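Local coordinates for protein Maltose/maltodextrin transport permease homologue (Bdellovibrio bacteriovorus HD100, PDB 6FFL) that binds maltotriose through the maltodextrin-binding (MalE) domain present here, which is fused to the membrane subunit MalF of a probable maltose/maltodextrin ABC transporter, at residues A[116-121]-A[228-233]; A[120-125]-A[245-250]. One frame throughout, in Å; residues are numbered along the deposited sequence.

Contact 1 of 2, residues A[116-121]-A[228-233]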
loop_
_atom_site.group_PDB
_atom_site.type_symbol
_atom_site.label_atom_id
_atom_site.label_comp_id
_atom_site.label_asym_id
_atom_site.label_seq_id
_atom_site.Cartn_x
_atom_site.Cartn_y
_atom_site.Cartn_z
ATOM N N LEU A 116 3.521 -1.070 5.484
ATOM C CA LEU A 116 4.647 -0.168 5.677
ATOM C C LEU A 116 5.570 -0.663 6.783
ATOM O O LEU A 116 5.150 -1.345 7.721
ATOM C CB LEU A 116 4.156 1.229 6.026
ATOM C CG LEU A 116 3.368 1.913 4.921
ATOM C CD1 LEU A 116 2.773 3.214 5.477
ATOM C CD2 LEU A 116 4.248 2.188 3.717
ATOM N N MET A 117 6.839 -0.281 6.677
ATOM C CA MET A 117 7.839 -0.708 7.646
ATOM C C MET A 117 8.973 0.303 7.608
ATOM O O MET A 117 9.006 1.182 6.749
ATOM C CB MET A 117 8.346 -2.115 7.322
ATOM C CG MET A 117 9.231 -2.161 6.092
ATOM S SD MET A 117 9.162 -3.736 5.211
ATOM C CE MET A 117 7.549 -3.609 4.411
ATOM N N LEU A 118 9.908 0.166 8.548
ATOM C CA LEU A 118 11.152 0.924 8.488
ATOM C C LEU A 118 12.146 0.153 7.630
ATOM O O LEU A 118 12.286 -1.065 7.775
ATOM C CB LEU A 118 11.724 1.159 9.894
ATOM C CG LEU A 118 12.915 2.125 9.967
ATOM C CD1 LEU A 118 12.419 3.553 9.847
ATOM C CD2 LEU A 118 13.697 1.931 11.273
ATOM N N LEU A 119 12.791 0.848 6.695
ATOM C CA LEU A 119 13.899 0.289 5.938
ATOM C C LEU A 119 15.120 1.103 6.303
ATOM O O LEU A 119 15.016 2.313 6.524
ATOM C CB LEU A 119 13.664 0.347 4.412
ATOM C CG LEU A 119 12.446 -0.419 3.880
ATOM C CD1 LEU A 119 11.187 0.450 3.923
ATOM C CD2 LEU A 119 12.730 -0.897 2.453
ATOM N N TYR A 120 16.275 0.453 6.367
ATOM C CA TYR A 120 17.483 1.179 6.725
ATOM C C TYR A 120 18.621 0.713 5.836
ATOM O O TYR A 120 18.704 -0.472 5.497
ATOM C CB TYR A 120 17.847 1.008 8.214
ATOM C CG TYR A 120 17.965 -0.418 8.717
ATOM C CD1 TYR A 120 16.845 -1.121 9.148
ATOM C CD2 TYR A 120 19.205 -1.047 8.792
ATOM C CE1 TYR A 120 16.956 -2.428 9.628
ATOM C CE2 TYR A 120 19.322 -2.347 9.264
ATOM C CZ TYR A 120 18.199 -3.028 9.678
ATOM O OH TYR A 120 18.321 -4.317 10.152
ATOM N N ASN A 121 19.486 1.660 5.462
ATOM C CA ASN A 121 20.632 1.400 4.602
ATOM C C ASN A 121 21.794 0.934 5.475
ATOM O O ASN A 121 22.271 1.677 6.340
ATOM C CB ASN A 121 20.981 2.669 3.815
ATOM C CG ASN A 121 22.032 2.441 2.727
ATOM O OD1 ASN A 121 22.809 1.489 2.775
ATOM N ND2 ASN A 121 22.061 3.339 1.738
ATOM N N ALA A 228 19.644 8.890 2.329
ATOM C CA ALA A 228 18.697 8.745 3.434
ATOM C C ALA A 228 19.051 7.480 4.197
ATOM O O ALA A 228 19.030 6.390 3.618
ATOM C CB ALA A 228 17.244 8.674 2.933
ATOM N N ALA A 229 19.370 7.615 5.488
ATOM C CA ALA A 229 19.729 6.431 6.274
ATOM C C ALA A 229 18.527 5.521 6.481
ATOM O O ALA A 229 18.659 4.290 6.451
ATOM C CB ALA A 229 20.309 6.839 7.629
ATOM N N MET A 230 17.349 6.107 6.682
ATOM C CA MET A 230 16.141 5.364 6.991
ATOM C C MET A 230 15.011 5.814 6.081
ATOM O O MET A 230 14.981 6.952 5.612
ATOM C CB MET A 230 15.731 5.549 8.459
ATOM C CG MET A 230 16.678 4.854 9.405
ATOM S SD MET A 230 16.344 5.120 11.140
ATOM C CE MET A 230 16.917 6.808 11.380
ATOM N N LEU A 231 14.087 4.894 5.835
ATOM C CA LEU A 231 12.944 5.123 4.961
ATOM C C LEU A 231 11.736 4.439 5.579
ATOM O O LEU A 231 11.876 3.414 6.248
ATOM C CB LEU A 231 13.236 4.567 3.553
ATOM C CG LEU A 231 12.073 4.260 2.609
ATOM C CD1 LEU A 231 11.563 5.565 2.026
ATOM C CD2 LEU A 231 12.526 3.337 1.509
ATOM N N ILE A 232 10.543 5.002 5.374
ATOM C CA ILE A 232 9.319 4.251 5.630
ATOM C C ILE A 232 8.668 3.986 4.279
ATOM O O ILE A 232 8.372 4.923 3.529
ATOM C CB ILE A 232 8.369 4.976 6.596
ATOM C CG1 ILE A 232 9.011 5.036 7.985
ATOM C CG2 ILE A 232 7.020 4.205 6.688
ATOM C CD1 ILE A 232 8.218 5.867 9.001
ATOM N N ASN A 233 8.477 2.709 3.956
ATOM C CA ASN A 233 7.901 2.337 2.672
ATOM C C ASN A 233 7.349 0.924 2.801
ATOM O O ASN A 233 7.519 0.257 3.827
ATOM C CB ASN A 233 8.946 2.444 1.544
ATOM C CG ASN A 233 8.329 2.729 0.181
ATOM O OD1 ASN A 233 7.103 2.678 0.011
ATOM N ND2 ASN A 233 9.175 3.050 -0.799
HETATM O O HOH W 1 20.188 5.518 1.452
#

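Contact 2 of 2, residues A[120-125]-A[245-250]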
loop_
_atom_site.group_PDB
_atom_site.type_symbol
_atom_site.label_atom_id
_atom_site.label_comp_id
_atom_site.label_asym_id
_atom_site.label_seq_id
_atom_site.Cartn_x
_atom_site.Cartn_y
_atom_site.Cartn_z
ATOM N N TYR A 120 16.275 0.453 6.367
ATOM C CA TYR A 120 17.483 1.179 6.725
ATOM C C TYR A 120 18.621 0.713 5.836
ATOM O O TYR A 120 18.704 -0.472 5.497
ATOM C CB TYR A 120 17.847 1.008 8.214
ATOM C CG TYR A 120 17.965 -0.418 8.717
ATOM C CD1 TYR A 120 16.845 -1.121 9.148
ATOM C CD2 TYR A 120 19.205 -1.047 8.792
ATOM C CE1 TYR A 120 16.956 -2.428 9.628
ATOM C CE2 TYR A 120 19.322 -2.347 9.264
ATOM C CZ TYR A 120 18.199 -3.028 9.678
ATOM O OH TYR A 120 18.321 -4.317 10.152
ATOM N N ASN A 121 19.486 1.660 5.462
ATOM C CA ASN A 121 20.632 1.400 4.602
ATOM C C ASN A 121 21.794 0.934 5.475
ATOM O O ASN A 121 22.271 1.677 6.340
ATOM C CB ASN A 121 20.981 2.669 3.815
ATOM C CG ASN A 121 22.032 2.441 2.727
ATOM O OD1 ASN A 121 22.809 1.489 2.775
ATOM N ND2 ASN A 121 22.061 3.339 1.738
ATOM N N LYS A 122 22.234 -0.306 5.264
ATOM C CA LYS A 122 23.293 -0.875 6.085
ATOM C C LYS A 122 24.650 -0.225 5.850
ATOM O O LYS A 122 25.584 -0.506 6.611
ATOM C CB LYS A 122 23.355 -2.380 5.842
ATOM C CG LYS A 122 22.143 -3.097 6.408
ATOM C CD LYS A 122 22.115 -4.547 5.952
ATOM C CE LYS A 122 20.987 -5.318 6.617
ATOM N NZ LYS A 122 21.036 -6.772 6.280
ATOM N N LYS A 123 24.789 0.637 4.834
ATOM C CA LYS A 123 25.979 1.483 4.749
ATOM C C LYS A 123 26.108 2.369 5.982
ATOM O O LYS A 123 27.221 2.745 6.365
ATOM C CB LYS A 123 25.928 2.374 3.502
ATOM C CG LYS A 123 26.626 1.849 2.281
ATOM C CD LYS A 123 26.480 2.840 1.127
ATOM C CE LYS A 123 27.744 2.913 0.290
ATOM N NZ LYS A 123 28.321 1.565 0.030
ATOM N N PHE A 124 24.983 2.736 6.589
ATOM C CA PHE A 124 24.934 3.682 7.697
ATOM C C PHE A 124 24.486 3.068 9.010
ATOM O O PHE A 124 24.950 3.486 10.070
ATOM C CB PHE A 124 23.989 4.837 7.345
ATOM C CG PHE A 124 24.346 5.532 6.064
ATOM C CD1 PHE A 124 25.507 6.283 5.967
ATOM C CD2 PHE A 124 23.520 5.433 4.953
ATOM C CE1 PHE A 124 25.841 6.926 4.783
ATOM C CE2 PHE A 124 23.844 6.073 3.770
ATOM C CZ PHE A 124 25.014 6.818 3.683
ATOM N N ILE A 125 23.579 2.097 8.975
ATOM C CA ILE A 125 22.932 1.582 10.175
ATOM C C ILE A 125 22.987 0.061 10.149
ATOM O O ILE A 125 22.561 -0.559 9.168
ATOM C CB ILE A 125 21.473 2.058 10.268
ATOM C CG1 ILE A 125 21.413 3.583 10.406
ATOM C CG2 ILE A 125 20.736 1.345 11.411
ATOM C CD1 ILE A 125 20.040 4.141 10.171
ATOM N N LYS A 245 20.684 -2.099 -5.861
ATOM C CA LYS A 245 21.845 -2.521 -5.081
ATOM C C LYS A 245 21.940 -1.798 -3.739
ATOM O O LYS A 245 23.033 -1.561 -3.223
ATOM C CB LYS A 245 23.139 -2.355 -5.888
ATOM C CG LYS A 245 23.233 -3.323 -7.069
ATOM C CD LYS A 245 24.459 -3.054 -7.942
ATOM C CE LYS A 245 24.455 -3.943 -9.181
ATOM N NZ LYS A 245 25.620 -3.674 -10.072
ATOM N N VAL A 246 20.802 -1.452 -3.145
ATOM C CA VAL A 246 20.798 -0.956 -1.777
ATOM C C VAL A 246 20.844 -2.163 -0.849
ATOM O O VAL A 246 19.990 -3.051 -0.935
ATOM C CB VAL A 246 19.557 -0.095 -1.493
ATOM C CG1 VAL A 246 19.637 0.494 -0.081
ATOM C CG2 VAL A 246 19.398 1.003 -2.540
ATOM N N ASP A 247 21.847 -2.200 0.028
ATOM C CA ASP A 247 21.935 -3.209 1.082
ATOM C C ASP A 247 21.090 -2.722 2.252
ATOM O O ASP A 247 21.554 -1.976 3.115
ATOM C CB ASP A 247 23.384 -3.441 1.493
ATOM C CG ASP A 247 23.527 -4.556 2.513
ATOM O OD1 ASP A 247 22.568 -5.336 2.687
ATOM O OD2 ASP A 247 24.595 -4.648 3.145
ATOM N N PHE A 248 19.825 -3.128 2.272
ATOM C CA PHE A 248 18.893 -2.629 3.271
ATOM C C PHE A 248 18.429 -3.736 4.209
ATOM O O PHE A 248 18.387 -4.916 3.841
ATOM C CB PHE A 248 17.671 -1.960 2.617
ATOM C CG PHE A 248 16.772 -2.909 1.848
ATOM C CD1 PHE A 248 17.006 -3.187 0.508
ATOM C CD2 PHE A 248 15.675 -3.481 2.462
ATOM C CE1 PHE A 248 16.166 -4.039 -0.201
ATOM C CE2 PHE A 248 14.822 -4.332 1.765
ATOM C CZ PHE A 248 15.067 -4.612 0.430
ATOM N N GLY A 249 18.093 -3.333 5.436
ATOM C CA GLY A 249 17.352 -4.158 6.361
ATOM C C GLY A 249 15.954 -3.585 6.541
ATOM O O GLY A 249 15.645 -2.482 6.090
ATOM N N ILE A 250 15.101 -4.360 7.211
ATOM C CA ILE A 250 13.732 -3.933 7.480
ATOM C C ILE A 250 13.435 -4.153 8.956
ATOM O O ILE A 250 14.071 -4.983 9.614
ATOM C CB ILE A 250 12.681 -4.656 6.602
ATOM C CG1 ILE A 250 12.640 -6.161 6.888
ATOM C CG2 ILE A 250 12.926 -4.399 5.113
ATOM C CD1 ILE A 250 11.441 -6.855 6.186
HETATM O O HOH W 2 16.053 -5.544 11.154
HETATM O O HOH W 3 23.533 0.100 0.481
HETATM O O HOH W 4 18.885 -7.465 5.215
#

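Contact 1 of 2, residues A[116-121]-A[228-233]
Met117 and Asn233 start an antiparallel pairing in which strands 116-121 and 230-233 run 150° apart, their axes 4.6 Å from each other. The two are neighbours inside a four-stranded mixed sheet of the solute-binding protein fold, with strand 157-158 on the far side of strand 228-234. Met117 with Asn233 and Leu119 with Leu231 are hydrogen-bonded pairs. Leu118 with Ile232 and Tyr120 with Met230 are non-hydrogen-bonded pairs. The Leu119 N to Leu231 O bond is short, 2.8 Å, and nearly straight at 175°. A last bond, Asn121 N to Ala229 O, lies where the chain turns a corner at Ala229.

One face of the sheet carries Met117, Leu119, Leu231 and Asn233. Leu119 and Asn233 carry much of the contact here. Leu119 CG stands anti to the carbonyl carbon (chi1 -61°), which swings CD1 over the neighbouring strand. CD1 lies 4.0 Å from Leu231 CD2 and 3.8 Å from Asn233 CB. Helices 216-224 and 238-243 pack on this face through Phe223 and Tyr241. Asn233 ND2 bonds to the hydroxyls of Tyr216 and Tyr241.

The other face carries Leu118, Tyr120, Met230 and Ile232. Leu118 and Met230 cross at a slant: Leu118 CD1 meets Met230 CB at 4.1 Å, and CD2 approaches the sulfur. Tyr120 CB meets Met230 CG.

Leu116 turns its CD2 toward the end of the partner strand, 3.5 Å from Asn233 C. At the opposite end, one water accepts from Asn121 ND2 and donates to Ala228 O. Asn121 ND2 also bonds to Asn226 OD1.

All twelve residues are buried. The sheet itself pairs the central backbone polar groups. Polar side-chain bonds gather at the two ends, with Asn233 held by two tyrosines and Asn121 by Asn226 and a water.

Contact 2 of 2, residues A[120-125]-A[245-250]
Tyr120 pairs with Gly249 at the edge of a four-stranded mixed sheet in the solute-binding fold, where strand 248-251 is outermost within the chain. The pair is antiparallel and hydrogen-bonded, with Gly249 N to Tyr120 O at 2.9 Å. Asn121 and Phe248 form the next, non-hydrogen-bonded pair. Beyond them Lys122 N donates to Asp247 O, almost in line with the carbonyl bond.

The Tyr120 ring lies directly over the backbone of Gly249. Its CG sits between the backbone N and carbonyl carbon (chi1 54°), which folds the ring across the neighbouring strand. Gly249 CA makes a CH-pi contact 3.8 Å from the ring centroid. Tyr120 CE1 comes to 3.4 Å from Gly249 C.

Lys122 reaches, extended, over segment 245-250. Its CB touches Asp247 O at 3.3 Å, and CG stays near the same oxygen. CD meets Asp247 OD1 at 3.4 Å, the two side chains crossing at about a right angle. CE passes over Gly249 N and CA. NZ ends 4.2 Å from Asp247 OD1, too far for a salt bridge, though the opposite charges probably attract. A water takes a bond from NZ and gives one to Phe248 O.

Asn121 turns the chain out of the strand. Its OD1 accepts from Lys123 N, an Asx turn, with the donor 39° out of the amide plane. A second water donates to this OD1 and accepts from Asp247 N. A third water, in the plane of the Tyr120 ring at its edge, lies 2.8 Å from Tyr120 OH and donates to Ile250 O.

Contacts 1 and 2 share strand 116-121, which lies between strands 228-234 and 248-251 in one mixed sheet. Their centres are 8 Å apart. Tyr120 and Asn121 belong to both. Their backbone bonds divide between the neighbours: Tyr120 N and O face Gly249, while Asn121 N faces Ala229. The contacts also touch directly: Met230 CG packs 3.5 Å from Ile125 CD1, and Met117 SD lies 3.8 Å from Ile250 CG2. Phe223 of helix 216-224 packs against both. The sugar lies toward the Asn233 end of contact 1, that side chain being about 6 Å from a bound glucose unit of the maltotriose. Contact 2 continues the sheet away from that end.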